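Local structure of BDI-0842-like domain-containing protein (Parabacteroides distasonis, 4JM1) at residues A[19-25]-A[55-60]. The protein is of unknown function, but adopts an alpha/beta fold resembling the prodomain of alpha-lytic protease. Residues are numbered along the deposited sequence; the frame is centred on the assembly and turned at random.
Sequences VTDNGFL and GLKGVL
Leu25 and Val59 pair as parallel neighbours: Leu25 N donates a hydrogen bond to Gly58 O (3.0 Å), and Leu25 O accepts one from Leu60 N (2.9 Å). One step earlier, Lys57 N reaches Gly23 O at 2.9 Å in a nearly straight bond (167°). On one side of the sheet lies the Phe24 ring. Lys57 CB sits over the centre of one ring face, 4.0 Å from the centroid, a CH-pi contact, and Leu60 CD1 approaches Phe24 CB at 3.7 Å. With CG anti to the carbonyl carbon (chi1 -69°), the ring lies across Gly58, where a CB on Gly58 would come tight against Phe24 CE2. Replacing Phe24 with alanine removes the ring, which would probably leave Lys57 CB without its CH-pi partner and open a gap beside Leu60. Beyond CG the lysine runs extended past the carbonyls of Gly23 and Asn22, ending in a weak bond from Lys57 NZ to Asn22 O. On the other side, Leu25 CB meets Leu56 CD2 and Val59 CG2, each at 4.0 Å. These apolar groups face helix 38-50, the crossover of the beta-alpha-beta unit, with Leu25 and Leu56 both on Ala48; Leu25 also touches helix 3-9, whereas Phe24 packs on Tyr83 of strand 78-83.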
loop_
_atom_site.group_PDB
_atom_site.type_symbol
_atom_site.label_atom_id
_atom_site.label_comp_id
_atom_site.label_asym_id
_atom_site.label_seq_id
_atom_site.Cartn_x
_atom_site.Cartn_y
_atom_site.Cartn_z
ATOM N N VAL A 19 1.944 -6.937 -0.681
ATOM C CA VAL A 19 0.630 -7.562 -0.460
ATOM C C VAL A 19 0.735 -8.488 0.739
ATOM O O VAL A 19 1.676 -9.267 0.884
ATOM C CB VAL A 19 0.129 -8.293 -1.718
ATOM C CG1 VAL A 19 -1.159 -9.118 -1.456
ATOM C CG2 VAL A 19 -0.104 -7.301 -2.860
ATOM N N THR A 20 -0.251 -8.396 1.609
ATOM C CA THR A 20 -0.250 -9.165 2.847
ATOM C C THR A 20 -1.190 -10.366 2.693
ATOM O O THR A 20 -2.032 -10.435 1.767
ATOM C CB THR A 20 -0.649 -8.255 4.038
ATOM O OG1 THR A 20 -1.912 -7.623 3.784
ATOM C CG2 THR A 20 0.412 -7.181 4.292
ATOM N N ASP A 21 -1.035 -11.322 3.610
ATOM C CA ASP A 21 -1.785 -12.582 3.497
ATOM C C ASP A 21 -3.298 -12.393 3.538
ATOM O O ASP A 21 -4.056 -13.165 2.944
ATOM C CB ASP A 21 -1.371 -13.573 4.602
ATOM C CG ASP A 21 0.054 -14.120 4.420
ATOM O OD1 ASP A 21 0.657 -13.970 3.317
ATOM O OD2 ASP A 21 0.578 -14.686 5.414
ATOM N N ASN A 22 -3.738 -11.337 4.211
ATOM C CA ASN A 22 -5.162 -11.052 4.324
ATOM C C ASN A 22 -5.718 -10.261 3.146
ATOM O O ASN A 22 -6.876 -9.848 3.178
ATOM C CB ASN A 22 -5.455 -10.339 5.652
ATOM C CG ASN A 22 -4.827 -8.957 5.746
ATOM O OD1 ASN A 22 -4.152 -8.505 4.830
ATOM N ND2 ASN A 22 -5.019 -8.293 6.891
ATOM N N GLY A 23 -4.897 -10.059 2.101
ATOM C CA GLY A 23 -5.370 -9.520 0.834
ATOM C C GLY A 23 -5.297 -8.032 0.579
ATOM O O GLY A 23 -5.843 -7.562 -0.410
ATOM N N PHE A 24 -4.633 -7.294 1.461
ATOM C CA PHE A 24 -4.449 -5.861 1.251
ATOM C C PHE A 24 -3.094 -5.570 0.618
ATOM O O PHE A 24 -2.103 -6.262 0.866
ATOM C CB PHE A 24 -4.597 -5.078 2.564
ATOM C CG PHE A 24 -6.011 -5.058 3.097
ATOM C CD1 PHE A 24 -6.463 -6.046 3.942
ATOM C CD2 PHE A 24 -6.881 -4.070 2.741
ATOM C CE1 PHE A 24 -7.773 -6.042 4.432
ATOM C CE2 PHE A 24 -8.197 -4.049 3.224
ATOM C CZ PHE A 24 -8.631 -5.021 4.074
ATOM N N LEU A 25 -3.066 -4.505 -0.164
ATOM C CA LEU A 25 -1.807 -3.935 -0.677
ATOM C C LEU A 25 -1.439 -2.795 0.254
ATOM O O LEU A 25 -2.188 -1.820 0.368
ATOM C CB LEU A 25 -1.958 -3.438 -2.119
ATOM C CG LEU A 25 -0.769 -2.678 -2.711
ATOM C CD1 LEU A 25 0.526 -3.476 -2.653
ATOM C CD2 LEU A 25 -1.112 -2.265 -4.159
ATOM N N GLY A 55 -7.653 -9.346 -7.058
ATOM C CA GLY A 55 -7.895 -9.936 -5.762
ATOM C C GLY A 55 -7.630 -9.052 -4.564
ATOM O O GLY A 55 -7.634 -9.556 -3.431
ATOM N N LEU A 56 -7.374 -7.764 -4.773
ATOM C CA LEU A 56 -7.057 -6.913 -3.640
ATOM C C LEU A 56 -8.337 -6.572 -2.896
ATOM O O LEU A 56 -9.324 -6.182 -3.495
ATOM C CB LEU A 56 -6.393 -5.623 -4.081
ATOM C CG LEU A 56 -5.030 -5.761 -4.732
ATOM C CD1 LEU A 56 -4.545 -4.362 -5.151
ATOM C CD2 LEU A 56 -4.049 -6.434 -3.804
ATOM N N LYS A 57 -8.290 -6.681 -1.580
ATOM C CA LYS A 57 -9.370 -6.174 -0.723
ATOM C C LYS A 57 -9.323 -4.670 -0.565
ATOM O O LYS A 57 -10.328 -4.040 -0.255
ATOM C CB LYS A 57 -9.305 -6.833 0.649
ATOM C CG LYS A 57 -9.684 -8.290 0.574
ATOM C CD LYS A 57 -9.814 -8.882 1.938
ATOM C CE LYS A 57 -10.173 -10.337 1.830
ATOM N NZ LYS A 57 -9.911 -11.011 3.126
ATOM N N GLY A 58 -8.139 -4.087 -0.770
ATOM C CA GLY A 58 -8.012 -2.661 -0.623
ATOM C C GLY A 58 -6.545 -2.288 -0.599
ATOM O O GLY A 58 -5.685 -3.156 -0.732
ATOM N N VAL A 59 -6.281 -0.993 -0.444
ATOM C CA VAL A 59 -4.950 -0.436 -0.211
ATOM C C VAL A 59 -4.929 0.217 1.163
ATOM O O VAL A 59 -5.895 0.914 1.556
ATOM C CB VAL A 59 -4.579 0.587 -1.293
ATOM C CG1 VAL A 59 -3.407 1.518 -0.856
ATOM C CG2 VAL A 59 -4.267 -0.171 -2.587
ATOM N N LEU A 60 -3.813 -0.002 1.864
ATOM C CA LEU A 60 -3.530 0.607 3.149
ATOM C C LEU A 60 -2.266 1.432 2.986
ATOM O O LEU A 60 -1.270 0.924 2.459
ATOM C CB LEU A 60 -3.357 -0.443 4.270
ATOM C CG LEU A 60 -4.502 -1.449 4.351
ATOM C CD1 LEU A 60 -4.090 -2.581 5.315
ATOM C CD2 LEU A 60 -5.838 -0.784 4.742
#